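Local coordinates for hypothetical conserved protein (Geobacillus kaustophilus, PDB 2QYH), which is of unknown function but belongs to the haloacid dehalogenase-like hydrolases and may be a magnesium-dependent phosphatase, at residues G206-I212 against N226-V231; R3-D9 against D201-F205; I41-P47 against S61-N66. All blocks are in the same frame, centred on the assembly; numbering follows the deposited sequence.

Interaction 1 (G206-I212 against N226-V231)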
ATOM      1  N   GLY D 206     -11.480  17.760  -3.413  1.00 34.27           N
ATOM      2  CA  GLY D 206     -10.106  18.010  -3.812  1.00 35.27           C
ATOM      3  C   GLY D 206      -9.404  19.012  -2.923  1.00 36.27           C
ATOM      4  O   GLY D 206     -10.039  19.730  -2.146  1.00 36.27           O
ATOM      5  N   ASP D 207      -8.087  19.088  -3.070  1.00 40.82           N
ATOM      6  CA  ASP D 207      -7.273  19.967  -2.251  1.00 41.82           C
ATOM      7  C   ASP D 207      -6.206  20.727  -3.032  1.00 41.82           C
ATOM      8  O   ASP D 207      -5.851  21.848  -2.678  1.00 42.82           O
ATOM      9  CB  ASP D 207      -6.617  19.122  -1.160  1.00 44.24           C
ATOM     10  CG  ASP D 207      -5.546  19.866  -0.403  1.00 47.24           C
ATOM     11  OD1 ASP D 207      -5.890  20.763   0.402  1.00 49.24           O
ATOM     12  OD2 ASP D 207      -4.356  19.544  -0.620  1.00 49.24           O
ATOM     13  N   GLY D 208      -5.690  20.129  -4.094  1.00 31.76           N
ATOM     14  CA  GLY D 208      -4.651  20.796  -4.855  1.00 30.76           C
ATOM     15  C   GLY D 208      -5.070  21.328  -6.204  1.00 30.76           C
ATOM     16  O   GLY D 208      -6.173  21.061  -6.694  1.00 30.76           O
ATOM     17  N   LEU D 209      -4.161  22.082  -6.811  1.00 33.78           N
ATOM     18  CA  LEU D 209      -4.384  22.689  -8.117  1.00 33.78           C
ATOM     19  C   LEU D 209      -4.708  21.643  -9.181  1.00 33.78           C
ATOM     20  O   LEU D 209      -5.424  21.926 -10.143  1.00 34.78           O
ATOM     21  CB  LEU D 209      -3.144  23.477  -8.523  1.00 25.39           C
ATOM     22  CG  LEU D 209      -2.651  24.518  -7.508  1.00 26.39           C
ATOM     23  CD1 LEU D 209      -1.301  25.048  -7.954  1.00 25.39           C
ATOM     24  CD2 LEU D 209      -3.675  25.651  -7.375  1.00 25.39           C
ATOM     25  N   ASN D 210      -4.183  20.432  -9.015  1.00 34.26           N
ATOM     26  CA  ASN D 210      -4.460  19.377  -9.987  1.00 34.26           C
ATOM     27  C   ASN D 210      -5.902  18.878  -9.847  1.00 34.26           C
ATOM     28  O   ASN D 210      -6.384  18.084 -10.656  1.00 34.26           O
ATOM     29  CB  ASN D 210      -3.456  18.223  -9.839  1.00 61.63           C
ATOM     30  CG  ASN D 210      -3.585  17.487  -8.522  1.00 62.63           C
ATOM     31  OD1 ASN D 210      -4.278  17.925  -7.607  1.00 62.63           O
ATOM     32  ND2 ASN D 210      -2.899  16.357  -8.420  1.00 65.63           N
ATOM     33  N   ASP D 211      -6.592  19.381  -8.827  1.00 31.14           N
ATOM     34  CA  ASP D 211      -7.975  19.018  -8.586  1.00 31.14           C
ATOM     35  C   ASP D 211      -8.953  20.052  -9.140  1.00 32.14           C
ATOM     36  O   ASP D 211     -10.169  19.833  -9.116  1.00 32.14           O
ATOM     37  CB  ASP D 211      -8.228  18.855  -7.088  1.00 34.50           C
ATOM     38  CG  ASP D 211      -7.478  17.681  -6.494  1.00 34.50           C
ATOM     39  OD1 ASP D 211      -7.559  16.581  -7.078  1.00 35.50           O
ATOM     40  OD2 ASP D 211      -6.821  17.847  -5.442  1.00 32.50           O
ATOM     41  N   ILE D 212      -8.435  21.170  -9.643  1.00 27.49           N
ATOM     42  CA  ILE D 212      -9.294  22.229 -10.157  1.00 27.49           C
ATOM     43  C   ILE D 212     -10.221  21.832 -11.289  1.00 28.49           C
ATOM     44  O   ILE D 212     -11.422  22.109 -11.233  1.00 29.49           O
ATOM     45  CB  ILE D 212      -8.468  23.458 -10.594  1.00 26.57           C
ATOM     46  CG1 ILE D 212      -7.940  24.191  -9.353  1.00 25.57           C
ATOM     47  CG2 ILE D 212      -9.321  24.391 -11.436  1.00 24.57           C
ATOM     48  CD1 ILE D 212      -7.005  25.335  -9.663  1.00 22.57           C
ATOM     49  N   ASN D 226      -8.086  23.579   3.996  1.00 44.74           N
ATOM     50  CA  ASN D 226      -6.824  24.256   3.719  1.00 46.74           C
ATOM     51  C   ASN D 226      -6.387  24.145   2.273  1.00 46.74           C
ATOM     52  O   ASN D 226      -5.189  24.045   1.983  1.00 46.74           O
ATOM     53  CB  ASN D 226      -5.709  23.739   4.657  1.00 87.85           C
ATOM     54  CG  ASN D 226      -6.005  24.032   6.114  1.00 89.85           C
ATOM     55  OD1 ASN D 226      -6.607  25.061   6.433  1.00 92.85           O
ATOM     56  ND2 ASN D 226      -5.591  23.138   7.005  1.00 90.85           N
ATOM     57  N   ALA D 227      -7.343  24.185   1.358  1.00 44.32           N
ATOM     58  CA  ALA D 227      -7.001  24.090  -0.054  1.00 44.32           C
ATOM     59  C   ALA D 227      -6.568  25.443  -0.630  1.00 43.32           C
ATOM     60  O   ALA D 227      -6.915  26.495  -0.097  1.00 43.32           O
ATOM     61  CB  ALA D 227      -8.210  23.551  -0.854  1.00 39.54           C
ATOM     62  N   HIS D 228      -5.772  25.404  -1.695  1.00 34.68           N
ATOM     63  CA  HIS D 228      -5.313  26.618  -2.359  1.00 34.68           C
ATOM     64  C   HIS D 228      -6.558  27.432  -2.751  1.00 33.68           C
ATOM     65  O   HIS D 228      -7.605  26.867  -3.093  1.00 34.68           O
ATOM     66  CB  HIS D 228      -4.472  26.236  -3.577  1.00 39.71           C
ATOM     67  CG  HIS D 228      -3.798  27.391  -4.249  1.00 40.71           C
ATOM     68  ND1 HIS D 228      -4.478  28.293  -5.041  1.00 40.71           N
ATOM     69  CD2 HIS D 228      -2.488  27.727  -4.337  1.00 40.71           C
ATOM     70  CE1 HIS D 228      -3.614  29.124  -5.598  1.00 41.71           C
ATOM     71  NE2 HIS D 228      -2.402  28.803  -5.188  1.00 42.71           N
ATOM     72  N   GLU D 229      -6.464  28.755  -2.701  1.00 36.44           N
ATOM     73  CA  GLU D 229      -7.635  29.557  -3.008  1.00 35.44           C
ATOM     74  C   GLU D 229      -8.148  29.401  -4.422  1.00 34.44           C
ATOM     75  O   GLU D 229      -9.340  29.613  -4.663  1.00 34.44           O
ATOM     76  CB  GLU D 229      -7.385  31.028  -2.700  1.00 40.69           C
ATOM     77  CG  GLU D 229      -7.183  31.280  -1.222  1.00 40.69           C
ATOM     78  CD  GLU D 229      -6.968  32.733  -0.915  1.00 39.69           C
ATOM     79  OE1 GLU D 229      -6.228  33.400  -1.671  1.00 39.69           O
ATOM     80  OE2 GLU D 229      -7.539  33.199   0.094  1.00 40.69           O
ATOM     81  N   GLU D 230      -7.278  29.024  -5.361  1.00 39.57           N
ATOM     82  CA  GLU D 230      -7.726  28.824  -6.749  1.00 38.57           C
ATOM     83  C   GLU D 230      -8.577  27.553  -6.853  1.00 38.57           C
ATOM     84  O   GLU D 230      -9.346  27.374  -7.805  1.00 38.57           O
ATOM     85  CB  GLU D 230      -6.533  28.726  -7.699  1.00 43.34           C
ATOM     86  CG  GLU D 230      -5.840  30.048  -8.006  1.00 44.34           C
ATOM     87  CD  GLU D 230      -6.765  31.081  -8.648  1.00 45.34           C
ATOM     88  OE1 GLU D 230      -7.773  30.695  -9.276  1.00 42.34           O
ATOM     89  OE2 GLU D 230      -6.470  32.291  -8.534  1.00 48.34           O
ATOM     90  N   VAL D 231      -8.422  26.680  -5.857  1.00 30.76           N
ATOM     91  CA  VAL D 231      -9.163  25.433  -5.768  1.00 29.76           C
ATOM     92  C   VAL D 231     -10.519  25.744  -5.137  1.00 29.76           C
ATOM     93  O   VAL D 231     -11.555  25.239  -5.576  1.00 29.76           O
ATOM     94  CB  VAL D 231      -8.418  24.409  -4.880  1.00 23.07           C
ATOM     95  CG1 VAL D 231      -9.239  23.132  -4.747  1.00 22.07           C
ATOM     96  CG2 VAL D 231      -7.031  24.115  -5.463  1.00 23.07           C
TER
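L209, I212 and V231 form an apolar packing contact between two loops that follow neighbouring parallel strands of the main sheet. G206-I212 leads from strand 202-206 into helix 212-217. N226-V231 comes after strand 220-223 and enters helix 229-234. The segments meet by apolar packing and one CH-pi contact, without a hydrogen bond between them. V231 sits in the middle. Its CG1 is anti to the backbone N (chi1 177°), and its CG2, beside that N, meets the loop at G208 and L209. There V231 CG2 lies 3.4 Å from G208 O and also packs on I212 CG1 at 4.0 Å. I212 CD1 reaches the start of the opposing helix, 3.6 Å from E230 O. The carboxylate of E230 turns elsewhere and pairs with R233.

L209 lays one methyl over the imidazole of H228. Its CD2 is 3.6 Å from the ring centroid and 13° off the normal, a CH-pi contact. The ring is steadied by its own helix: H228 is the N-cap, and its ND1 accepts from E230 N at 2.9 Å, close to the ring plane. The bond holds the edge of the ring, and L209 CD2 covers one face.

Further back, A227 CB rests 3.4 Å from D207 O. The turn that presents this carbonyl is gathered by D211. D211 OD2 takes D207 N at 3.0 Å, from well above the carboxylate plane, and G208 N at 2.9 Å, on its anti lone pair. D211 OD1 forms a salt bridge with K184, which fixes the other end of the carboxylate. The GDGLND sequence at the end of a core strand, with an aspartate folded back on the turn, fits HAD motif IV, whose acidic residues help bind magnesium in relatives.

Interaction 2 (R3-D9 against D201-F205); sequences RKIVFFD and DVYAF
I5 and F7 alternate with Y203 and F205 in the backbone hydrogen bonds of a parallel strand pair. I5 N donates to D201 O at 3.1 Å, and I5 O accepts from Y203 N. F7 repeats the pattern with Y203 O and F205 N, the latter at 2.9 Å from F7 O. A weak bond from D9 N to F205 O ends the series. The N-to-C directions of the two short strand segments differ by 21°.

V6, F8, Y203 and F205 share one face of the sheet. F8 and F205 lie side by side and point the same way, with ring planes at 31°. F8 CE1 comes 3.7 Å from F205 CD2, over the face of the F205 ring. V6 CG1 meets the same ring at CE2, 3.8 Å away. V6 CG1 is anti to the backbone N (chi1 -176°), while V6 CG2 turns to Y203 CB.

These are central strands of the Rossmann-like HAD core, and D9 opens the DxDx(T/V) pattern at the end of strand 5-8, where the family nucleophile is usually found. D9 OD1 forms a salt bridge with K184.

On the other face, V202 CG1 touches both I5 CG2 and F7 CE2, each at 4.0 Å. Helix 184-195 lies over this face through I188, M191 and I192. I247 of helix 246-253 touches F8 and F205, and L251 touches F205.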
ATOM      1  N   ARG D   3     -28.188   6.940  -9.679  1.00 29.16           N
ATOM      2  CA  ARG D   3     -27.130   6.737  -8.698  1.00 29.16           C
ATOM      3  C   ARG D   3     -26.298   8.005  -8.528  1.00 28.16           C
ATOM      4  O   ARG D   3     -26.235   8.848  -9.422  1.00 29.16           O
ATOM      5  CB  ARG D   3     -26.195   5.611  -9.155  1.00 27.48           C
ATOM      6  CG  ARG D   3     -26.763   4.220  -9.091  1.00 28.48           C
ATOM      7  CD  ARG D   3     -26.371   3.531  -7.805  1.00 29.48           C
ATOM      8  NE  ARG D   3     -26.669   2.106  -7.873  1.00 30.48           N
ATOM      9  CZ  ARG D   3     -26.312   1.215  -6.952  1.00 31.48           C
ATOM     10  NH1 ARG D   3     -25.637   1.594  -5.876  1.00 31.48           N
ATOM     11  NH2 ARG D   3     -26.634  -0.059  -7.111  1.00 28.48           N
ATOM     12  N   LYS D   4     -25.656   8.120  -7.371  1.00 27.75           N
ATOM     13  CA  LYS D   4     -24.780   9.246  -7.073  1.00 27.75           C
ATOM     14  C   LYS D   4     -23.391   8.652  -6.913  1.00 26.75           C
ATOM     15  O   LYS D   4     -23.243   7.477  -6.597  1.00 26.75           O
ATOM     16  CB  LYS D   4     -25.206   9.934  -5.777  1.00 50.52           C
ATOM     17  CG  LYS D   4     -26.562  10.599  -5.866  1.00 52.52           C
ATOM     18  CD  LYS D   4     -27.177  10.770  -4.494  1.00 57.52           C
ATOM     19  CE  LYS D   4     -28.595  11.312  -4.585  1.00 61.52           C
ATOM     20  NZ  LYS D   4     -29.312  11.235  -3.275  1.00 64.52           N
ATOM     21  N   ILE D   5     -22.367   9.452  -7.151  1.00 28.39           N
ATOM     22  CA  ILE D   5     -21.009   8.964  -7.008  1.00 28.39           C
ATOM     23  C   ILE D   5     -20.163  10.093  -6.456  1.00 28.39           C
ATOM     24  O   ILE D   5     -20.415  11.260  -6.746  1.00 28.39           O
ATOM     25  CB  ILE D   5     -20.436   8.484  -8.368  1.00 21.36           C
ATOM     26  CG1 ILE D   5     -19.042   7.885  -8.170  1.00 20.36           C
ATOM     27  CG2 ILE D   5     -20.415   9.630  -9.368  1.00 20.36           C
ATOM     28  CD1 ILE D   5     -18.516   7.133  -9.391  1.00 20.36           C
ATOM     29  N   VAL D   6     -19.185   9.748  -5.631  1.00 25.09           N
ATOM     30  CA  VAL D   6     -18.298  10.747  -5.053  1.00 25.09           C
ATOM     31  C   VAL D   6     -16.862  10.345  -5.368  1.00 25.09           C
ATOM     32  O   VAL D   6     -16.465   9.208  -5.128  1.00 25.09           O
ATOM     33  CB  VAL D   6     -18.466  10.848  -3.505  1.00 22.48           C
ATOM     34  CG1 VAL D   6     -17.582  11.973  -2.958  1.00 21.48           C
ATOM     35  CG2 VAL D   6     -19.927  11.092  -3.145  1.00 21.48           C
ATOM     36  N   PHE D   7     -16.099  11.286  -5.910  1.00 28.34           N
ATOM     37  CA  PHE D   7     -14.701  11.065  -6.257  1.00 29.34           C
ATOM     38  C   PHE D   7     -13.798  11.751  -5.231  1.00 30.34           C
ATOM     39  O   PHE D   7     -14.115  12.836  -4.753  1.00 30.34           O
ATOM     40  CB  PHE D   7     -14.427  11.622  -7.651  1.00 25.60           C
ATOM     41  CG  PHE D   7     -14.994  10.789  -8.751  1.00 24.60           C
ATOM     42  CD1 PHE D   7     -14.260   9.739  -9.290  1.00 22.60           C
ATOM     43  CD2 PHE D   7     -16.272  11.039  -9.246  1.00 20.60           C
ATOM     44  CE1 PHE D   7     -14.794   8.947 -10.311  1.00 22.60           C
ATOM     45  CE2 PHE D   7     -16.812  10.253 -10.262  1.00 20.60           C
ATOM     46  CZ  PHE D   7     -16.074   9.206 -10.795  1.00 21.60           C
ATOM     47  N   PHE D   8     -12.675  11.117  -4.899  1.00 31.65           N
ATOM     48  CA  PHE D   8     -11.741  11.661  -3.917  1.00 32.65           C
ATOM     49  C   PHE D   8     -10.313  11.644  -4.422  1.00 33.65           C
ATOM     50  O   PHE D   8      -9.871  10.652  -4.992  1.00 33.65           O
ATOM     51  CB  PHE D   8     -11.760  10.828  -2.635  1.00 28.63           C
ATOM     52  CG  PHE D   8     -13.077  10.814  -1.927  1.00 28.63           C
ATOM     53  CD1 PHE D   8     -13.417  11.833  -1.040  1.00 28.63           C
ATOM     54  CD2 PHE D   8     -13.973   9.764  -2.119  1.00 28.63           C
ATOM     55  CE1 PHE D   8     -14.635  11.803  -0.350  1.00 27.63           C
ATOM     56  CE2 PHE D   8     -15.184   9.726  -1.439  1.00 28.63           C
ATOM     57  CZ  PHE D   8     -15.519  10.745  -0.550  1.00 29.63           C
ATOM     58  N   ASP D   9      -9.592  12.739  -4.223  1.00 28.39           N
ATOM     59  CA  ASP D   9      -8.192  12.774  -4.597  1.00 29.39           C
ATOM     60  C   ASP D   9      -7.566  12.167  -3.340  1.00 28.39           C
ATOM     61  O   ASP D   9      -8.231  12.099  -2.306  1.00 29.39           O
ATOM     62  CB  ASP D   9      -7.718  14.210  -4.808  1.00 62.61           C
ATOM     63  CG  ASP D   9      -6.252  14.286  -5.190  1.00 64.61           C
ATOM     64  OD1 ASP D   9      -5.833  13.519  -6.089  1.00 66.61           O
ATOM     65  OD2 ASP D   9      -5.524  15.114  -4.594  1.00 69.61           O
ATOM     66  N   ASP D 201     -25.412  14.540 -10.097  1.00 39.88           N
ATOM     67  CA  ASP D 201     -25.303  13.571  -9.019  1.00 37.88           C
ATOM     68  C   ASP D 201     -23.858  13.160  -8.808  1.00 35.88           C
ATOM     69  O   ASP D 201     -23.582  12.185  -8.117  1.00 36.88           O
ATOM     70  CB  ASP D 201     -26.147  12.339  -9.321  1.00 33.01           C
ATOM     71  CG  ASP D 201     -27.621  12.658  -9.436  1.00 33.01           C
ATOM     72  OD1 ASP D 201     -28.217  13.138  -8.449  1.00 34.01           O
ATOM     73  OD2 ASP D 201     -28.185  12.429 -10.520  1.00 35.01           O
ATOM     74  N   VAL D 202     -22.938  13.901  -9.410  1.00 29.15           N
ATOM     75  CA  VAL D 202     -21.523  13.605  -9.273  1.00 27.15           C
ATOM     76  C   VAL D 202     -20.898  14.602  -8.301  1.00 27.15           C
ATOM     77  O   VAL D 202     -21.076  15.802  -8.451  1.00 27.15           O
ATOM     78  CB  VAL D 202     -20.799  13.709 -10.635  1.00 22.05           C
ATOM     79  CG1 VAL D 202     -19.327  13.328 -10.489  1.00 21.05           C
ATOM     80  CG2 VAL D 202     -21.478  12.813 -11.642  1.00 21.05           C
ATOM     81  N   TYR D 203     -20.178  14.097  -7.306  1.00 27.20           N
ATOM     82  CA  TYR D 203     -19.521  14.936  -6.308  1.00 27.20           C
ATOM     83  C   TYR D 203     -18.025  14.652  -6.328  1.00 27.20           C
ATOM     84  O   TYR D 203     -17.605  13.577  -6.747  1.00 27.20           O
ATOM     85  CB  TYR D 203     -20.057  14.603  -4.918  1.00 28.82           C
ATOM     86  CG  TYR D 203     -21.539  14.806  -4.763  1.00 28.82           C
ATOM     87  CD1 TYR D 203     -22.047  15.939  -4.118  1.00 29.82           C
ATOM     88  CD2 TYR D 203     -22.440  13.888  -5.292  1.00 26.82           C
ATOM     89  CE1 TYR D 203     -23.422  16.147  -3.994  1.00 28.82           C
ATOM     90  CE2 TYR D 203     -23.816  14.084  -5.178  1.00 27.82           C
ATOM     91  CZ  TYR D 203     -24.300  15.218  -4.532  1.00 29.82           C
ATOM     92  OH  TYR D 203     -25.658  15.421  -4.436  1.00 29.82           O
ATOM     93  N   ALA D 204     -17.218  15.604  -5.874  1.00 33.19           N
ATOM     94  CA  ALA D 204     -15.772  15.404  -5.817  1.00 33.19           C
ATOM     95  C   ALA D 204     -15.146  16.236  -4.701  1.00 33.19           C
ATOM     96  O   ALA D 204     -15.580  17.347  -4.431  1.00 34.19           O
ATOM     97  CB  ALA D 204     -15.127  15.757  -7.161  1.00 16.62           C
ATOM     98  N   PHE D 205     -14.133  15.681  -4.049  1.00 30.37           N
ATOM     99  CA  PHE D 205     -13.422  16.375  -2.978  1.00 30.37           C
ATOM    100  C   PHE D 205     -11.967  16.522  -3.397  1.00 30.37           C
ATOM    101  O   PHE D 205     -11.301  15.530  -3.693  1.00 31.37           O
ATOM    102  CB  PHE D 205     -13.483  15.587  -1.662  1.00 23.47           C
ATOM    103  CG  PHE D 205     -14.806  15.658  -0.971  1.00 22.47           C
ATOM    104  CD1 PHE D 205     -14.915  16.247   0.284  1.00 22.47           C
ATOM    105  CD2 PHE D 205     -15.941  15.103  -1.552  1.00 21.47           C
ATOM    106  CE1 PHE D 205     -16.141  16.278   0.961  1.00 22.47           C
ATOM    107  CE2 PHE D 205     -17.166  15.126  -0.892  1.00 22.47           C
ATOM    108  CZ  PHE D 205     -17.271  15.712   0.369  1.00 23.47           C
TER

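Interaction 3 (I41-P47 against S61-N66)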
ATOM      1  N   ILE D  41     -11.849   6.827  -6.263  1.00 24.86           N
ATOM      2  CA  ILE D  41     -10.688   7.688  -6.153  1.00 24.86           C
ATOM      3  C   ILE D  41     -10.344   8.191  -7.553  1.00 25.86           C
ATOM      4  O   ILE D  41     -10.489   7.457  -8.522  1.00 25.86           O
ATOM      5  CB  ILE D  41      -9.486   6.904  -5.594  1.00 20.74           C
ATOM      6  CG1 ILE D  41      -9.696   6.643  -4.101  1.00 20.74           C
ATOM      7  CG2 ILE D  41      -8.185   7.660  -5.873  1.00 19.74           C
ATOM      8  CD1 ILE D  41      -8.609   5.772  -3.451  1.00 20.74           C
ATOM      9  N   ALA D  42      -9.922   9.442  -7.665  1.00 25.62           N
ATOM     10  CA  ALA D  42      -9.523   9.995  -8.961  1.00 25.62           C
ATOM     11  C   ALA D  42      -8.124  10.536  -8.734  1.00 26.62           C
ATOM     12  O   ALA D  42      -7.932  11.442  -7.924  1.00 27.62           O
ATOM     13  CB  ALA D  42     -10.455  11.111  -9.391  1.00 15.46           C
ATOM     14  N   THR D  43      -7.150   9.987  -9.448  1.00 28.75           N
ATOM     15  CA  THR D  43      -5.770  10.404  -9.254  1.00 28.75           C
ATOM     16  C   THR D  43      -4.908  10.245 -10.500  1.00 28.75           C
ATOM     17  O   THR D  43      -5.293   9.582 -11.460  1.00 27.75           O
ATOM     18  CB  THR D  43      -5.134   9.581  -8.113  1.00 20.81           C
ATOM     19  OG1 THR D  43      -3.789  10.015  -7.886  1.00 18.81           O
ATOM     20  CG2 THR D  43      -5.127   8.105  -8.475  1.00 18.81           C
ATOM     21  N   GLY D  44      -3.734  10.865 -10.475  1.00 29.20           N
ATOM     22  CA  GLY D  44      -2.827  10.755 -11.598  1.00 30.20           C
ATOM     23  C   GLY D  44      -1.905   9.565 -11.396  1.00 31.20           C
ATOM     24  O   GLY D  44      -1.162   9.179 -12.299  1.00 31.20           O
ATOM     25  N   ARG D  45      -1.970   8.977 -10.205  1.00 32.24           N
ATOM     26  CA  ARG D  45      -1.133   7.834  -9.855  1.00 33.24           C
ATOM     27  C   ARG D  45      -1.480   6.549 -10.587  1.00 32.24           C
ATOM     28  O   ARG D  45      -2.552   6.414 -11.182  1.00 32.24           O
ATOM     29  CB  ARG D  45      -1.221   7.555  -8.358  1.00 41.73           C
ATOM     30  CG  ARG D  45      -0.851   8.713  -7.488  1.00 43.73           C
ATOM     31  CD  ARG D  45      -0.921   8.303  -6.044  1.00 47.73           C
ATOM     32  NE  ARG D  45      -0.626   9.410  -5.143  1.00 49.73           N
ATOM     33  CZ  ARG D  45      -0.508   9.280  -3.827  1.00 51.73           C
ATOM     34  NH1 ARG D  45      -0.658   8.089  -3.252  1.00 49.73           N
ATOM     35  NH2 ARG D  45      -0.233  10.342  -3.089  1.00 52.73           N
ATOM     36  N   ALA D  46      -0.549   5.604 -10.524  1.00 27.81           N
ATOM     37  CA  ALA D  46      -0.726   4.294 -11.133  1.00 27.81           C
ATOM     38  C   ALA D  46      -1.504   3.455 -10.124  1.00 28.81           C
ATOM     39  O   ALA D  46      -1.373   3.646  -8.919  1.00 28.81           O
ATOM     40  CB  ALA D  46       0.624   3.660 -11.392  1.00 15.85           C
ATOM     41  N   PRO D  47      -2.329   2.521 -10.600  1.00 38.14           N
ATOM     42  CA  PRO D  47      -3.088   1.694  -9.659  1.00 38.14           C
ATOM     43  C   PRO D  47      -2.243   1.150  -8.495  1.00 39.14           C
ATOM     44  O   PRO D  47      -2.620   1.285  -7.330  1.00 40.14           O
ATOM     45  CB  PRO D  47      -3.637   0.589 -10.550  1.00 34.90           C
ATOM     46  CG  PRO D  47      -3.906   1.325 -11.840  1.00 34.90           C
ATOM     47  CD  PRO D  47      -2.669   2.199 -11.997  1.00 34.90           C
ATOM     48  N   SER D  61     -13.153   1.132  -7.099  1.00 21.99           N
ATOM     49  CA  SER D  61     -13.534   1.878  -8.295  1.00 21.99           C
ATOM     50  C   SER D  61     -12.629   3.091  -8.314  1.00 21.99           C
ATOM     51  O   SER D  61     -12.389   3.695  -7.273  1.00 20.99           O
ATOM     52  CB  SER D  61     -14.983   2.331  -8.225  1.00 26.79           C
ATOM     53  OG  SER D  61     -15.841   1.217  -8.209  1.00 27.79           O
ATOM     54  N   PHE D  62     -12.122   3.454  -9.485  1.00 27.61           N
ATOM     55  CA  PHE D  62     -11.237   4.600  -9.557  1.00 27.61           C
ATOM     56  C   PHE D  62     -10.853   5.032 -10.960  1.00 27.61           C
ATOM     57  O   PHE D  62     -11.037   4.305 -11.935  1.00 26.61           O
ATOM     58  CB  PHE D  62      -9.955   4.310  -8.772  1.00 26.31           C
ATOM     59  CG  PHE D  62      -9.242   3.038  -9.198  1.00 26.31           C
ATOM     60  CD1 PHE D  62      -9.460   1.837  -8.520  1.00 26.31           C
ATOM     61  CD2 PHE D  62      -8.355   3.043 -10.275  1.00 26.31           C
ATOM     62  CE1 PHE D  62      -8.804   0.659  -8.906  1.00 25.31           C
ATOM     63  CE2 PHE D  62      -7.693   1.866 -10.671  1.00 25.31           C
ATOM     64  CZ  PHE D  62      -7.920   0.672  -9.982  1.00 25.31           C
ATOM     65  N   VAL D  63     -10.328   6.247 -11.029  1.00 25.51           N
ATOM     66  CA  VAL D  63      -9.831   6.843 -12.252  1.00 24.51           C
ATOM     67  C   VAL D  63      -8.356   7.032 -11.925  1.00 25.51           C
ATOM     68  O   VAL D  63      -8.008   7.864 -11.082  1.00 26.51           O
ATOM     69  CB  VAL D  63     -10.440   8.236 -12.519  1.00 18.64           C
ATOM     70  CG1 VAL D  63      -9.703   8.907 -13.685  1.00 18.64           C
ATOM     71  CG2 VAL D  63     -11.915   8.122 -12.840  1.00 18.64           C
ATOM     72  N   SER D  64      -7.493   6.246 -12.559  1.00 27.47           N
ATOM     73  CA  SER D  64      -6.057   6.358 -12.320  1.00 27.47           C
ATOM     74  C   SER D  64      -5.346   6.823 -13.590  1.00 28.47           C
ATOM     75  O   SER D  64      -5.970   6.966 -14.638  1.00 27.47           O
ATOM     76  CB  SER D  64      -5.490   5.015 -11.870  1.00 22.78           C
ATOM     77  OG  SER D  64      -5.567   4.050 -12.904  1.00 23.78           O
ATOM     78  N   PHE D  65      -4.043   7.067 -13.483  1.00 30.20           N
ATOM     79  CA  PHE D  65      -3.236   7.524 -14.617  1.00 31.20           C
ATOM     80  C   PHE D  65      -3.865   8.726 -15.323  1.00 32.20           C
ATOM     81  O   PHE D  65      -3.956   8.751 -16.549  1.00 32.20           O
ATOM     82  CB  PHE D  65      -3.049   6.392 -15.641  1.00 28.19           C
ATOM     83  CG  PHE D  65      -2.049   5.337 -15.233  1.00 28.19           C
ATOM     84  CD1 PHE D  65      -0.742   5.682 -14.890  1.00 27.19           C
ATOM     85  CD2 PHE D  65      -2.395   3.989 -15.264  1.00 26.19           C
ATOM     86  CE1 PHE D  65       0.214   4.696 -14.590  1.00 27.19           C
ATOM     87  CE2 PHE D  65      -1.450   2.999 -14.967  1.00 26.19           C
ATOM     88  CZ  PHE D  65      -0.141   3.357 -14.631  1.00 26.19           C
ATOM     89  N   ASN D  66      -4.299   9.717 -14.549  1.00 27.59           N
ATOM     90  CA  ASN D  66      -4.921  10.916 -15.111  1.00 27.59           C
ATOM     91  C   ASN D  66      -5.965  10.607 -16.176  1.00 27.59           C
ATOM     92  O   ASN D  66      -6.017  11.273 -17.207  1.00 27.59           O
ATOM     93  CB  ASN D  66      -3.876  11.850 -15.732  1.00 30.74           C
ATOM     94  CG  ASN D  66      -2.856  12.337 -14.728  1.00 32.74           C
ATOM     95  OD1 ASN D  66      -1.830  11.695 -14.517  1.00 36.74           O
ATOM     96  ND2 ASN D  66      -3.137  13.472 -14.093  1.00 34.74           N
TER
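I41 and F62 pair in the beta-alpha-beta unit made of strand 38-42, helix 51-57 and strand 62-64, part of the HAD core sheet. The strands run parallel. V63 N donates to I41 O and T43 N to V63 O, both at 2.8 Å. Beyond the strands the loops stay joined: N66 N bonds to T43 O, and F65 N to R45 O at 2.8 Å. T43 OG1, anti to its own N (chi1 -178°), accepts from R45 N in an ST turn. A threonine at this strand end fits HAD motif II, which in relatives contacts the substrate phosphate. R45 NH2 forms a salt bridge with D11 and hydrogen-bonds a glycerol that probably came from the crystallisation liquor.

P47 folds back over the second strand. P47 CG comes 4.0 Å from F62 CE2, its ring crossing that side chain at about a right angle. S64 OG, 3.4 Å from P47 CG, is bonded to Y69 O. One face of the F65 ring is covered by A46. A46 CA sits 3.8 Å from the F65 ring centroid, 21° off the normal and offset toward the rim.

From the N terminus, strand 5-8 comes first and pairs with D201-F205, late in the chain, so interaction 2 closes the longest loop. Interaction 3 closes a short loop around helix 51-57 and falls wholly within that span. Interaction 1 follows in series, and no two loops cross. Strands 5-8 and 38-42 are neighbours, and F8 O to A42 N, 2.9 Å, is a probable hydrogen bond joining interactions 2 and 3. Strand 202-206 runs straight from interaction 2 into interaction 1. There the carboxylates of D9 and D211 come together, and both form salt bridges with K184. The probable HAD motif loops in these contacts gather at one end of the sheet.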